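Local coordinates for aspartate--tRNA(Asp/Asn) ligase (Thermus thermophilus, PDB 1N9W), which attaches L-aspartate, activated by ATP, to both tRNA(Asp) and tRNA(Asn), as a homodimeric non-discriminating class II aminoacyl-tRNA synthetase, at residues G343-S348 and A394-Q399; D310-T315 and D338-G343; A130-F135 and E213-D218; R122-V127 and K400-P405. All blocks are in the same frame, centred on the assembly; numbering follows the deposited sequence.

Contact 1. Residues G343-S348 and A394-Q399; sequences GLEITS and AERLTQ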
loop_
_atom_site.group_PDB
_atom_site.type_symbol
_atom_site.label_atom_id
_atom_site.label_comp_id
_atom_site.label_asym_id
_atom_site.label_seq_id
_atom_site.Cartn_x
_atom_site.Cartn_y
_atom_site.Cartn_z
ATOM N N GLY B 343 -4.998 -8.215 25.062
ATOM C CA GLY B 343 -4.103 -9.290 25.459
ATOM C C GLY B 343 -3.005 -9.671 24.486
ATOM O O GLY B 343 -2.100 -10.432 24.832
ATOM N N LEU B 344 -3.075 -9.147 23.270
ATOM C CA LEU B 344 -2.070 -9.470 22.268
ATOM C C LEU B 344 -1.210 -8.261 21.912
ATOM O O LEU B 344 -1.700 -7.133 21.832
ATOM C CB LEU B 344 -2.748 -10.014 21.011
ATOM C CG LEU B 344 -1.829 -10.569 19.926
ATOM C CD1 LEU B 344 -1.004 -11.721 20.496
ATOM C CD2 LEU B 344 -2.664 -11.036 18.743
ATOM N N GLU B 345 0.080 -8.501 21.713
ATOM C CA GLU B 345 0.992 -7.430 21.350
ATOM C C GLU B 345 0.812 -7.130 19.864
ATOM O O GLU B 345 1.113 -7.965 19.014
ATOM C CB GLU B 345 2.442 -7.842 21.642
ATOM C CG GLU B 345 3.481 -6.823 21.194
ATOM C CD GLU B 345 4.184 -7.227 19.907
ATOM O OE1 GLU B 345 5.013 -8.164 19.952
ATOM O OE2 GLU B 345 3.903 -6.617 18.849
ATOM N N ILE B 346 0.298 -5.943 19.559
ATOM C CA ILE B 346 0.071 -5.551 18.172
ATOM C C ILE B 346 1.026 -4.445 17.752
ATOM O O ILE B 346 0.970 -3.970 16.620
ATOM C CB ILE B 346 -1.361 -5.038 17.952
ATOM C CG1 ILE B 346 -1.557 -3.713 18.690
ATOM C CG2 ILE B 346 -2.364 -6.086 18.412
ATOM C CD1 ILE B 346 -2.819 -2.969 18.310
ATOM N N THR B 347 1.896 -4.026 18.665
ATOM C CA THR B 347 2.843 -2.965 18.357
ATOM C C THR B 347 4.096 -3.035 19.202
ATOM O O THR B 347 4.060 -3.412 20.373
ATOM C CB THR B 347 2.213 -1.572 18.565
ATOM O OG1 THR B 347 1.063 -1.438 17.721
ATOM C CG2 THR B 347 3.219 -0.473 18.224
ATOM N N SER B 348 5.211 -2.661 18.593
ATOM C CA SER B 348 6.481 -2.655 19.290
ATOM C C SER B 348 7.372 -1.594 18.666
ATOM O O SER B 348 7.666 -1.646 17.471
ATOM C CB SER B 348 7.149 -4.023 19.188
ATOM O OG SER B 348 8.338 -4.044 19.953
ATOM N N ALA B 394 -0.510 -5.930 11.410
ATOM C CA ALA B 394 -1.801 -5.824 10.740
ATOM C C ALA B 394 -2.763 -6.971 11.046
ATOM O O ALA B 394 -3.884 -6.730 11.484
ATOM C CB ALA B 394 -1.588 -5.696 9.221
ATOM N N GLU B 395 -2.337 -8.212 10.824
ATOM C CA GLU B 395 -3.217 -9.343 11.078
ATOM C C GLU B 395 -3.661 -9.505 12.525
ATOM O O GLU B 395 -4.809 -9.861 12.779
ATOM C CB GLU B 395 -2.586 -10.655 10.615
ATOM C CG GLU B 395 -2.606 -10.864 9.118
ATOM C CD GLU B 395 -1.367 -10.334 8.452
ATOM O OE1 GLU B 395 -1.043 -9.145 8.669
ATOM O OE2 GLU B 395 -0.709 -11.103 7.723
ATOM N N ARG B 396 -2.761 -9.263 13.473
ATOM C CA ARG B 396 -3.114 -9.405 14.888
ATOM C C ARG B 396 -4.172 -8.395 15.274
ATOM O O ARG B 396 -5.124 -8.714 15.987
ATOM C CB ARG B 396 -1.894 -9.200 15.775
ATOM C CG ARG B 396 -0.956 -10.361 15.774
ATOM C CD ARG B 396 0.186 -10.105 16.719
ATOM N NE ARG B 396 0.999 -11.304 16.854
ATOM C CZ ARG B 396 2.101 -11.390 17.589
ATOM N NH1 ARG B 396 2.544 -10.340 18.273
ATOM N NH2 ARG B 396 2.762 -12.536 17.635
ATOM N N LEU B 397 -3.988 -7.166 14.810
ATOM C CA LEU B 397 -4.942 -6.118 15.099
ATOM C C LEU B 397 -6.305 -6.549 14.576
ATOM O O LEU B 397 -7.298 -6.527 15.301
ATOM C CB LEU B 397 -4.513 -4.821 14.420
ATOM C CG LEU B 397 -5.493 -3.647 14.458
ATOM C CD1 LEU B 397 -5.916 -3.345 15.894
ATOM C CD2 LEU B 397 -4.813 -2.453 13.825
ATOM N N THR B 398 -6.331 -6.962 13.313
ATOM C CA THR B 398 -7.559 -7.395 12.648
ATOM C C THR B 398 -8.180 -8.576 13.372
ATOM O O THR B 398 -9.392 -8.631 13.571
ATOM C CB THR B 398 -7.281 -7.816 11.180
ATOM O OG1 THR B 398 -6.831 -6.681 10.431
ATOM C CG2 THR B 398 -8.533 -8.382 10.532
ATOM N N GLN B 399 -7.332 -9.525 13.750
ATOM C CA GLN B 399 -7.774 -10.726 14.448
ATOM C C GLN B 399 -8.489 -10.378 15.750
ATOM O O GLN B 399 -9.646 -10.750 15.964
ATOM C CB GLN B 399 -6.574 -11.614 14.765
ATOM C CG GLN B 399 -6.929 -12.960 15.357
ATOM C CD GLN B 399 -6.017 -13.334 16.505
ATOM O OE1 GLN B 399 -4.808 -13.099 16.456
ATOM N NE2 GLN B 399 -6.590 -13.928 17.546
#

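Contact 2. Residues D310-T315 and D338-G343; sequences DWLFVT and DLLFRG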
loop_
_atom_site.group_PDB
_atom_site.type_symbol
_atom_site.label_atom_id
_atom_site.label_comp_id
_atom_site.label_asym_id
_atom_site.label_seq_id
_atom_site.Cartn_x
_atom_site.Cartn_y
_atom_site.Cartn_z
ATOM N N ASP B 310 -9.416 -1.712 26.307
ATOM C CA ASP B 310 -8.991 -2.888 25.550
ATOM C C ASP B 310 -7.519 -2.753 25.187
ATOM O O ASP B 310 -6.889 -3.710 24.730
ATOM C CB ASP B 310 -9.833 -3.010 24.279
ATOM C CG ASP B 310 -11.267 -3.386 24.569
ATOM O OD1 ASP B 310 -11.519 -4.577 24.844
ATOM O OD2 ASP B 310 -12.143 -2.496 24.527
ATOM N N TRP B 311 -6.978 -1.559 25.411
ATOM C CA TRP B 311 -5.586 -1.264 25.082
ATOM C C TRP B 311 -4.716 -1.000 26.309
ATOM O O TRP B 311 -5.191 -0.500 27.331
ATOM C CB TRP B 311 -5.523 -0.043 24.166
ATOM C CG TRP B 311 -6.639 0.024 23.169
ATOM C CD1 TRP B 311 -7.925 0.414 23.403
ATOM C CD2 TRP B 311 -6.569 -0.316 21.778
ATOM N NE1 TRP B 311 -8.662 0.339 22.245
ATOM C CE2 TRP B 311 -7.855 -0.104 21.237
ATOM C CE3 TRP B 311 -5.542 -0.779 20.944
ATOM C CZ2 TRP B 311 -8.143 -0.339 19.886
ATOM C CZ3 TRP B 311 -5.829 -1.009 19.605
ATOM C CH2 TRP B 311 -7.122 -0.790 19.090
ATOM N N LEU B 312 -3.433 -1.320 26.188
ATOM C CA LEU B 312 -2.490 -1.114 27.276
ATOM C C LEU B 312 -1.058 -0.901 26.796
ATOM O O LEU B 312 -0.476 -1.766 26.145
ATOM C CB LEU B 312 -2.521 -2.312 28.231
ATOM C CG LEU B 312 -1.476 -2.329 29.351
ATOM C CD1 LEU B 312 -1.718 -1.176 30.321
ATOM C CD2 LEU B 312 -1.543 -3.665 30.080
ATOM N N PHE B 313 -0.493 0.257 27.118
ATOM C CA PHE B 313 0.875 0.561 26.735
ATOM C C PHE B 313 1.843 0.106 27.821
ATOM O O PHE B 313 1.703 0.481 28.986
ATOM C CB PHE B 313 1.048 2.067 26.506
ATOM C CG PHE B 313 0.818 2.508 25.084
ATOM C CD1 PHE B 313 1.551 1.947 24.039
ATOM C CD2 PHE B 313 -0.100 3.518 24.794
ATOM C CE1 PHE B 313 1.376 2.383 22.728
ATOM C CE2 PHE B 313 -0.284 3.962 23.488
ATOM C CZ PHE B 313 0.456 3.396 22.451
ATOM N N VAL B 314 2.815 -0.718 27.437
ATOM C CA VAL B 314 3.833 -1.202 28.364
ATOM C C VAL B 314 5.096 -0.410 28.030
ATOM O O VAL B 314 5.720 -0.629 26.993
ATOM C CB VAL B 314 4.115 -2.710 28.173
ATOM C CG1 VAL B 314 5.129 -3.186 29.200
ATOM C CG2 VAL B 314 2.827 -3.498 28.311
ATOM N N THR B 315 5.467 0.505 28.922
ATOM C CA THR B 315 6.624 1.368 28.716
ATOM C C THR B 315 7.872 1.006 29.510
ATOM O O THR B 315 7.830 0.185 30.422
ATOM C CB THR B 315 6.278 2.818 29.055
ATOM O OG1 THR B 315 5.870 2.888 30.424
ATOM C CG2 THR B 315 5.145 3.323 28.169
ATOM N N ASP B 338 5.454 -1.158 24.024
ATOM C CA ASP B 338 4.727 -2.208 23.330
ATOM C C ASP B 338 3.260 -1.940 23.554
ATOM O O ASP B 338 2.866 -1.557 24.652
ATOM C CB ASP B 338 5.080 -3.578 23.907
ATOM C CG ASP B 338 6.229 -4.234 23.188
ATOM O OD1 ASP B 338 6.997 -3.519 22.515
ATOM O OD2 ASP B 338 6.369 -5.474 23.298
ATOM N N LEU B 339 2.447 -2.124 22.518
ATOM C CA LEU B 339 1.015 -1.898 22.668
ATOM C C LEU B 339 0.305 -3.238 22.777
ATOM O O LEU B 339 0.496 -4.122 21.942
ATOM C CB LEU B 339 0.458 -1.114 21.478
ATOM C CG LEU B 339 -1.068 -0.976 21.437
ATOM C CD1 LEU B 339 -1.563 -0.285 22.703
ATOM C CD2 LEU B 339 -1.479 -0.194 20.201
ATOM N N LEU B 340 -0.496 -3.394 23.822
ATOM C CA LEU B 340 -1.247 -4.621 24.015
ATOM C C LEU B 340 -2.694 -4.361 23.677
ATOM O O LEU B 340 -3.318 -3.458 24.233
ATOM C CB LEU B 340 -1.149 -5.101 25.462
ATOM C CG LEU B 340 0.224 -5.569 25.928
ATOM C CD1 LEU B 340 0.115 -6.061 27.366
ATOM C CD2 LEU B 340 0.725 -6.680 25.016
ATOM N N PHE B 341 -3.225 -5.144 22.749
ATOM C CA PHE B 341 -4.611 -4.995 22.345
ATOM C C PHE B 341 -5.355 -6.262 22.718
ATOM O O PHE B 341 -5.102 -7.331 22.166
ATOM C CB PHE B 341 -4.697 -4.746 20.838
ATOM C CG PHE B 341 -6.101 -4.643 20.318
ATOM C CD1 PHE B 341 -7.030 -3.800 20.928
ATOM C CD2 PHE B 341 -6.490 -5.372 19.200
ATOM C CE1 PHE B 341 -8.320 -3.682 20.423
ATOM C CE2 PHE B 341 -7.776 -5.258 18.691
ATOM C CZ PHE B 341 -8.696 -4.415 19.304
ATOM N N ARG B 342 -6.270 -6.138 23.672
ATOM C CA ARG B 342 -7.046 -7.285 24.130
ATOM C C ARG B 342 -6.160 -8.485 24.471
ATOM O O ARG B 342 -6.517 -9.627 24.193
ATOM C CB ARG B 342 -8.089 -7.670 23.068
ATOM C CG ARG B 342 -9.286 -6.731 23.043
ATOM C CD ARG B 342 -10.292 -7.037 21.937
ATOM N NE ARG B 342 -11.464 -6.169 22.083
ATOM C CZ ARG B 342 -12.440 -6.045 21.188
ATOM N NH1 ARG B 342 -12.407 -6.734 20.048
ATOM N NH2 ARG B 342 -13.453 -5.221 21.435
ATOM N N GLY B 343 -4.998 -8.215 25.062
ATOM C CA GLY B 343 -4.103 -9.290 25.459
ATOM C C GLY B 343 -3.005 -9.671 24.486
ATOM O O GLY B 343 -2.100 -10.432 24.832
#

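Contact 3. Residues A130-F135 and E213-D218; sequences ALVRGF and EYLSLD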
loop_
_atom_site.group_PDB
_atom_site.type_symbol
_atom_site.label_atom_id
_atom_site.label_comp_id
_atom_site.label_asym_id
_atom_site.label_seq_id
_atom_site.Cartn_x
_atom_site.Cartn_y
_atom_site.Cartn_z
ATOM N N ALA B 130 -9.526 -1.974 4.861
ATOM C CA ALA B 130 -10.018 -0.687 5.334
ATOM C C ALA B 130 -9.042 -0.123 6.370
ATOM O O ALA B 130 -8.652 1.038 6.272
ATOM C CB ALA B 130 -11.424 -0.846 5.924
ATOM N N LEU B 131 -8.612 -0.942 7.333
ATOM C CA LEU B 131 -7.657 -0.475 8.361
ATOM C C LEU B 131 -6.380 0.103 7.748
ATOM O O LEU B 131 -5.870 1.127 8.201
ATOM C CB LEU B 131 -7.273 -1.627 9.296
ATOM C CG LEU B 131 -8.398 -2.233 10.145
ATOM C CD1 LEU B 131 -7.944 -3.558 10.721
ATOM C CD2 LEU B 131 -8.804 -1.259 11.251
ATOM N N VAL B 132 -5.857 -0.563 6.726
ATOM C CA VAL B 132 -4.640 -0.097 6.079
ATOM C C VAL B 132 -4.888 1.216 5.329
ATOM O O VAL B 132 -4.015 2.094 5.290
ATOM C CB VAL B 132 -4.104 -1.183 5.116
ATOM C CG1 VAL B 132 -2.916 -0.662 4.331
ATOM C CG2 VAL B 132 -3.708 -2.420 5.916
ATOM N N ARG B 133 -6.073 1.355 4.736
ATOM C CA ARG B 133 -6.415 2.579 4.015
ATOM C C ARG B 133 -6.416 3.737 5.024
ATOM O O ARG B 133 -5.885 4.817 4.747
ATOM C CB ARG B 133 -7.802 2.446 3.352
ATOM C CG ARG B 133 -8.268 3.665 2.537
ATOM C CD ARG B 133 -9.732 3.490 2.100
ATOM N NE ARG B 133 -9.893 2.242 1.365
ATOM C CZ ARG B 133 -10.862 1.355 1.566
ATOM N NH1 ARG B 133 -11.795 1.567 2.486
ATOM N NH2 ARG B 133 -10.873 0.229 0.861
ATOM N N GLY B 134 -6.997 3.493 6.200
ATOM C CA GLY B 134 -7.041 4.510 7.243
ATOM C C GLY B 134 -5.643 4.856 7.705
ATOM O O GLY B 134 -5.329 6.013 7.992
ATOM N N PHE B 135 -4.803 3.831 7.770
ATOM C CA PHE B 135 -3.414 3.965 8.187
ATOM C C PHE B 135 -2.693 4.970 7.295
ATOM O O PHE B 135 -2.104 5.934 7.782
ATOM C CB PHE B 135 -2.741 2.599 8.082
ATOM C CG PHE B 135 -1.289 2.594 8.444
ATOM C CD1 PHE B 135 -0.891 2.602 9.781
ATOM C CD2 PHE B 135 -0.313 2.566 7.450
ATOM C CE1 PHE B 135 0.456 2.573 10.118
ATOM C CE2 PHE B 135 1.037 2.539 7.777
ATOM C CZ PHE B 135 1.430 2.543 9.113
ATOM N N GLU B 213 5.580 -15.013 8.067
ATOM C CA GLU B 213 5.283 -13.896 7.175
ATOM C C GLU B 213 3.979 -13.201 7.571
ATOM O O GLU B 213 2.904 -13.804 7.532
ATOM C CB GLU B 213 5.194 -14.389 5.726
ATOM C CG GLU B 213 5.081 -13.283 4.679
ATOM C CD GLU B 213 5.110 -13.816 3.255
ATOM O OE1 GLU B 213 4.213 -14.610 2.891
ATOM O OE2 GLU B 213 6.031 -13.441 2.493
ATOM N N TYR B 214 4.083 -11.930 7.951
ATOM C CA TYR B 214 2.916 -11.147 8.345
ATOM C C TYR B 214 3.029 -9.711 7.845
ATOM O O TYR B 214 4.129 -9.178 7.696
ATOM C CB TYR B 214 2.764 -11.137 9.868
ATOM C CG TYR B 214 3.866 -10.389 10.588
ATOM C CD1 TYR B 214 3.610 -9.179 11.232
ATOM C CD2 TYR B 214 5.161 -10.896 10.632
ATOM C CE1 TYR B 214 4.619 -8.493 11.905
ATOM C CE2 TYR B 214 6.178 -10.221 11.300
ATOM C CZ TYR B 214 5.902 -9.024 11.934
ATOM O OH TYR B 214 6.901 -8.359 12.609
ATOM N N LEU B 215 1.879 -9.097 7.594
ATOM C CA LEU B 215 1.814 -7.724 7.113
ATOM C C LEU B 215 2.174 -6.771 8.246
ATOM O O LEU B 215 1.559 -6.796 9.312
ATOM C CB LEU B 215 0.402 -7.416 6.603
ATOM C CG LEU B 215 0.189 -6.098 5.859
ATOM C CD1 LEU B 215 1.103 -6.039 4.649
ATOM C CD2 LEU B 215 -1.265 -5.974 5.433
ATOM N N SER B 216 3.173 -5.932 8.015
ATOM C CA SER B 216 3.600 -4.985 9.038
ATOM C C SER B 216 3.383 -3.543 8.588
ATOM O O SER B 216 3.749 -3.171 7.474
ATOM C CB SER B 216 5.076 -5.210 9.358
ATOM O OG SER B 216 5.494 -4.372 10.416
ATOM N N LEU B 217 2.775 -2.740 9.454
ATOM C CA LEU B 217 2.537 -1.332 9.138
ATOM C C LEU B 217 3.545 -0.560 9.975
ATOM O O LEU B 217 3.332 -0.310 11.161
ATOM C CB LEU B 217 1.099 -0.927 9.507
ATOM C CG LEU B 217 0.004 -1.974 9.223
ATOM C CD1 LEU B 217 -1.313 -1.465 9.796
ATOM C CD2 LEU B 217 -0.112 -2.248 7.727
ATOM N N ASP B 218 4.655 -0.208 9.339
ATOM C CA ASP B 218 5.755 0.497 9.975
ATOM C C ASP B 218 5.674 2.016 9.849
ATOM O O ASP B 218 5.277 2.561 8.809
ATOM C CB ASP B 218 7.079 0.004 9.390
ATOM C CG ASP B 218 7.253 -1.510 9.523
ATOM O OD1 ASP B 218 8.213 -2.056 8.950
ATOM O OD2 ASP B 218 6.430 -2.149 10.200
#

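Contact 4. Residues R122-V127 and K400-P405; sequences RAPLKV and KLLGLP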
loop_
_atom_site.group_PDB
_atom_site.type_symbol
_atom_site.label_atom_id
_atom_site.label_comp_id
_atom_site.label_asym_id
_atom_site.label_seq_id
_atom_site.Cartn_x
_atom_site.Cartn_y
_atom_site.Cartn_z
ATOM N N ARG B 122 -14.256 -14.091 3.921
ATOM C CA ARG B 122 -13.637 -12.962 3.207
ATOM C C ARG B 122 -13.679 -11.648 4.006
ATOM O O ARG B 122 -12.837 -10.772 3.815
ATOM C CB ARG B 122 -14.384 -12.732 1.879
ATOM C CG ARG B 122 -15.449 -11.625 1.980
ATOM C CD ARG B 122 -16.837 -11.965 1.414
ATOM N NE ARG B 122 -16.896 -11.999 -0.032
ATOM C CZ ARG B 122 -17.985 -11.718 -0.752
ATOM N NH1 ARG B 122 -19.125 -11.369 -0.169
ATOM N NH2 ARG B 122 -17.934 -11.795 -2.076
ATOM N N ALA B 123 -14.672 -11.525 4.885
ATOM C CA ALA B 123 -14.863 -10.305 5.658
ATOM C C ALA B 123 -13.643 -9.738 6.403
ATOM O O ALA B 123 -13.393 -8.534 6.364
ATOM C CB ALA B 123 -16.045 -10.484 6.625
ATOM N N PRO B 124 -12.863 -10.590 7.086
ATOM C CA PRO B 124 -11.689 -10.070 7.808
ATOM C C PRO B 124 -10.671 -9.387 6.880
ATOM O O PRO B 124 -9.997 -8.428 7.274
ATOM C CB PRO B 124 -11.100 -11.323 8.468
ATOM C CG PRO B 124 -12.299 -12.210 8.658
ATOM C CD PRO B 124 -13.049 -12.029 7.347
ATOM N N LEU B 125 -10.558 -9.882 5.652
ATOM C CA LEU B 125 -9.621 -9.301 4.697
ATOM C C LEU B 125 -10.136 -7.943 4.203
ATOM O O LEU B 125 -9.353 -7.027 3.940
ATOM C CB LEU B 125 -9.405 -10.263 3.509
ATOM C CG LEU B 125 -8.800 -11.643 3.821
ATOM C CD1 LEU B 125 -8.648 -12.465 2.545
ATOM C CD2 LEU B 125 -7.435 -11.463 4.485
ATOM N N LYS B 126 -11.455 -7.824 4.095
ATOM C CA LYS B 126 -12.094 -6.592 3.652
ATOM C C LYS B 126 -11.883 -5.534 4.741
ATOM O O LYS B 126 -11.601 -4.368 4.456
ATOM C CB LYS B 126 -13.589 -6.841 3.426
ATOM C CG LYS B 126 -14.395 -5.646 2.936
ATOM C CD LYS B 126 -13.922 -5.165 1.579
ATOM C CE LYS B 126 -14.845 -4.087 1.015
ATOM N NZ LYS B 126 -14.227 -3.405 -0.177
ATOM N N VAL B 127 -12.002 -5.960 5.993
ATOM C CA VAL B 127 -11.814 -5.057 7.114
ATOM C C VAL B 127 -10.346 -4.640 7.188
ATOM O O VAL B 127 -10.037 -3.476 7.427
ATOM C CB VAL B 127 -12.279 -5.738 8.441
ATOM C CG1 VAL B 127 -11.898 -4.881 9.644
ATOM C CG2 VAL B 127 -13.797 -5.932 8.407
ATOM N N LYS B 400 -7.790 -9.666 16.621
ATOM C CA LYS B 400 -8.352 -9.282 17.900
ATOM C C LYS B 400 -9.539 -8.336 17.786
ATOM O O LYS B 400 -10.459 -8.375 18.606
ATOM C CB LYS B 400 -7.256 -8.680 18.788
ATOM C CG LYS B 400 -6.419 -9.745 19.470
ATOM C CD LYS B 400 -7.306 -10.557 20.418
ATOM C CE LYS B 400 -6.598 -11.770 20.975
ATOM N NZ LYS B 400 -7.438 -12.453 21.991
ATOM N N LEU B 401 -9.533 -7.499 16.757
ATOM C CA LEU B 401 -10.620 -6.546 16.539
ATOM C C LEU B 401 -11.912 -7.267 16.179
ATOM O O LEU B 401 -12.994 -6.874 16.609
ATOM C CB LEU B 401 -10.258 -5.590 15.402
ATOM C CG LEU B 401 -11.245 -4.464 15.083
ATOM C CD1 LEU B 401 -11.228 -3.446 16.210
ATOM C CD2 LEU B 401 -10.854 -3.781 13.772
ATOM N N LEU B 402 -11.793 -8.325 15.384
ATOM C CA LEU B 402 -12.964 -9.066 14.937
ATOM C C LEU B 402 -13.306 -10.312 15.751
ATOM O O LEU B 402 -14.256 -11.027 15.425
ATOM C CB LEU B 402 -12.787 -9.444 13.464
ATOM C CG LEU B 402 -12.571 -8.231 12.560
ATOM C CD1 LEU B 402 -12.262 -8.674 11.141
ATOM C CD2 LEU B 402 -13.806 -7.351 12.606
ATOM N N GLY B 403 -12.533 -10.574 16.802
ATOM C CA GLY B 403 -12.786 -11.730 17.644
ATOM C C GLY B 403 -12.623 -13.035 16.896
ATOM O O GLY B 403 -13.427 -13.953 17.041
ATOM N N LEU B 404 -11.570 -13.128 16.096
ATOM C CA LEU B 404 -11.332 -14.331 15.313
ATOM C C LEU B 404 -10.501 -15.358 16.078
ATOM O O LEU B 404 -9.692 -15.000 16.937
ATOM C CB LEU B 404 -10.626 -13.955 14.008
ATOM C CG LEU B 404 -11.224 -12.753 13.265
ATOM C CD1 LEU B 404 -10.284 -12.318 12.155
ATOM C CD2 LEU B 404 -12.591 -13.104 12.717
ATOM N N PRO B 405 -10.700 -16.649 15.775
ATOM C CA PRO B 405 -9.979 -17.752 16.413
ATOM C C PRO B 405 -8.478 -17.499 16.471
ATOM O O PRO B 405 -7.922 -17.266 17.542
ATOM C CB PRO B 405 -10.322 -18.939 15.524
ATOM C CG PRO B 405 -11.731 -18.643 15.133
ATOM C CD PRO B 405 -11.688 -17.162 14.807
#

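Contact 1. Residues G343-S348 and A394-Q399
Arg396 crosses Leu344 at about a right angle and ends on the backbone of the strand at Glu345. Its first torsion (chi1 -75°) places CG beside the backbone N, and from there the chain runs extended as far as NE. Arg396 CB lies 3.6 Å from Leu344 CD2 and 4.1 Å from Ile346 CG2. One atom further, Arg396 CG presses on Leu344 CD2 at 3.5 Å. Arg396 CD keeps touching that leucine methyl and also approaches Glu345 O to 3.3 Å. At the tip, Arg396 NH1 donates to Glu345 O over 2.9 Å with an N-H...O angle of 154°; this oxygen sits near the guanidinium plane and the nitrogen in the carbonyl plane, which probably limits rotation of the group. This is motif 3 of class II synthetases, a strand running into a helix, here 387-393 into 394-402; Arg396 and Glu345 are both predicted to bind ATP. Leu344 CD1 lies over one guanidinium face, toward its rim. The Glu345 carboxylate adds a long salt bridge, OE1 to Arg396 NH1 at 3.7 Å, with the two planes turned 64° apart. Replacing Arg396 by a leucine would probably leave Glu345 O without this donor and the Glu345 carboxylate without this cation. Deeper in, Ile346 CD1 packs on Leu397 CD1 at 3.9 Å, beside a classic beta bulge in which Ile346 and Thr347 both face Leu339.

Contact 2. Residues D310-T315 and D338-G343
Trp311 and Phe341 form a non-hydrogen-bonded pair between strands 311-315 and 336-341, antiparallel neighbours in the catalytic sheet of the class II synthetase fold. The two buried faces of this sheet are the tightly packed part. On one, the two rings make an offset stack with centroids 4.1 Å apart and planes at 24°, in which Phe341 CD1 comes to 3.3 Å from Trp311 CZ3. On the same face, Leu339 CD1 sits over the Phe313 ring, 4.0 Å from its centroid, a CH-pi contact. The reverse face carries Leu312, Val314 and Leu340, whose CD1 meets Val314 CG2 at 3.8 Å; helix 293-306 covers Leu312 and Leu340. Paired backbone bonds at Leu312 with Leu340 and at Val314 with Asp338 fix the register, and Arg342 N to Asp310 O extends the ladder past the strand ends.

The looser part is the rim just beyond the stack, where Asp310 and Arg342 are partly exposed. Their side chains run alongside each other, each also held from outside: Asp310 OD2 by Ser262 N, Arg342 through NH1 by Lys400 O and through NH2 by Thr259 O. Between them, Arg342 NE reaches Asp310 OD1 at 3.2 Å in a nearly straight bond (174°), meeting the oxygen from above the carboxylate plane, 69° out of it.

Contact 3. Residues A130-F135 and E213-D218
With CG swung opposite the backbone N (chi1 178°), Phe135 sends its ring from the helix toward the strand, whose backbone puts Leu217 CB over it; the Leu217 chi1 of -39° then carries CG and both methyls past the ring. The two side chains slide past each other in opposite directions. Leu217 CB stands over the ring face, 3.7 Å from the Phe135 centroid and 21° off the normal, which meets the geometry of a CH-pi contact. Its nearest ring atom is Phe135 CZ, 3.5 Å from Leu217 CB. At the ring edge, Asp218 O lies close to the plane, 3.9 Å from Phe135 CZ. The Leu217 fork divides its methyls: CD1 stays beside Phe135 CD1 at 4.1 Å, and CD2 reaches Val132 CG2 at 4.0 Å. Val132 CG2 also touches Leu215 CD2, more loosely, at 4.3 Å. No hydrogen bond joins the two segments. A valine in place of Phe135 would probably leave Leu217 CB without the ring face beneath it and open a gap next to Val196 and Met241, which also touch the Phe135 side chain. Phe148 of the second subunit packs on both Val132 and Leu215, placing this layer beside the dimer interface. Helix 119-141 and strand 215-222 correspond to the class II signatures, the long helix of motif 1 laid on a strand of motif 2.

Contact 4. Residues R122-V127 and K400-P405
Apolar contacts carry this meeting, and several of them converge on Leu402 CD1. With CG opposite the carbonyl carbon (chi1 -58°), Leu402 reaches toward Val127 tip to tip, and its CD1 sits 4.0 Å from Val127 CB, with both valine methyls only slightly further away. The same Leu402 CD1 lies 3.7 Å from Pro124 CA and touches Pro124 CB, so it fills the groove between two residues that are one helical turn apart. Pro124 is shared with a second leucine: Leu404 CD1 meets Pro124 CB at 3.9 Å and Pro124 CG at 4.0 Å. Leu401 CD2 contributes from the margin, 4.4 Å from Val127 CG1. Leu256 also packs on Leu402, and Ile253 on Val127.

Polar bonds serve each segment separately, since no hydrogen bond crosses between them. In residues 122-127 of helix 119-141 the chain kinks: the Pro124 nitrogen has no hydrogen to give, and Leu125 N makes only a weak bond to Arg122 O, three residues back. The regular pattern resumes with Lys126 N on Arg122 O, long at 3.3 Å, and tightens at Val127 N on Ala123 O, 2.9 Å. In the other segment Gly403 leaves helical geometry with positive phi (63°), and the chain then turns so that Leu404 comes back onto Pro124. Leu404 N probably bonds to Gln399 O.

Across the opposite side of helix 119-141, Arg122 NH2 donates to Val189 O of the second subunit. The contact thus seats the end of the motif 3 helix, 394-402, on the long motif 1 helix of the class II dimer interface.

From the N terminus, helix 119-141 opens contact 4 at 122-127 and, about two turns on, contact 3 at 130-135. Contact 3 closes first, when strand 215-222 returns to that helix. Contact 2 then closes a 22-residue excursion between two antiparallel strands, 310-315 with 338-343, and contact 1 starts where it stops, the two sharing Gly343. Contact 1 closes at 394-399, and contact 4 only afterwards at 400-405, so its long loop encloses the other three, which follow in series without crossing. Helix 394-402 serves contacts 1 and 4, while contacts 1, 2 and 3 reach the same sheet; together they tie the interface helix, that sheet and helix 394-402 into one catalytic domain.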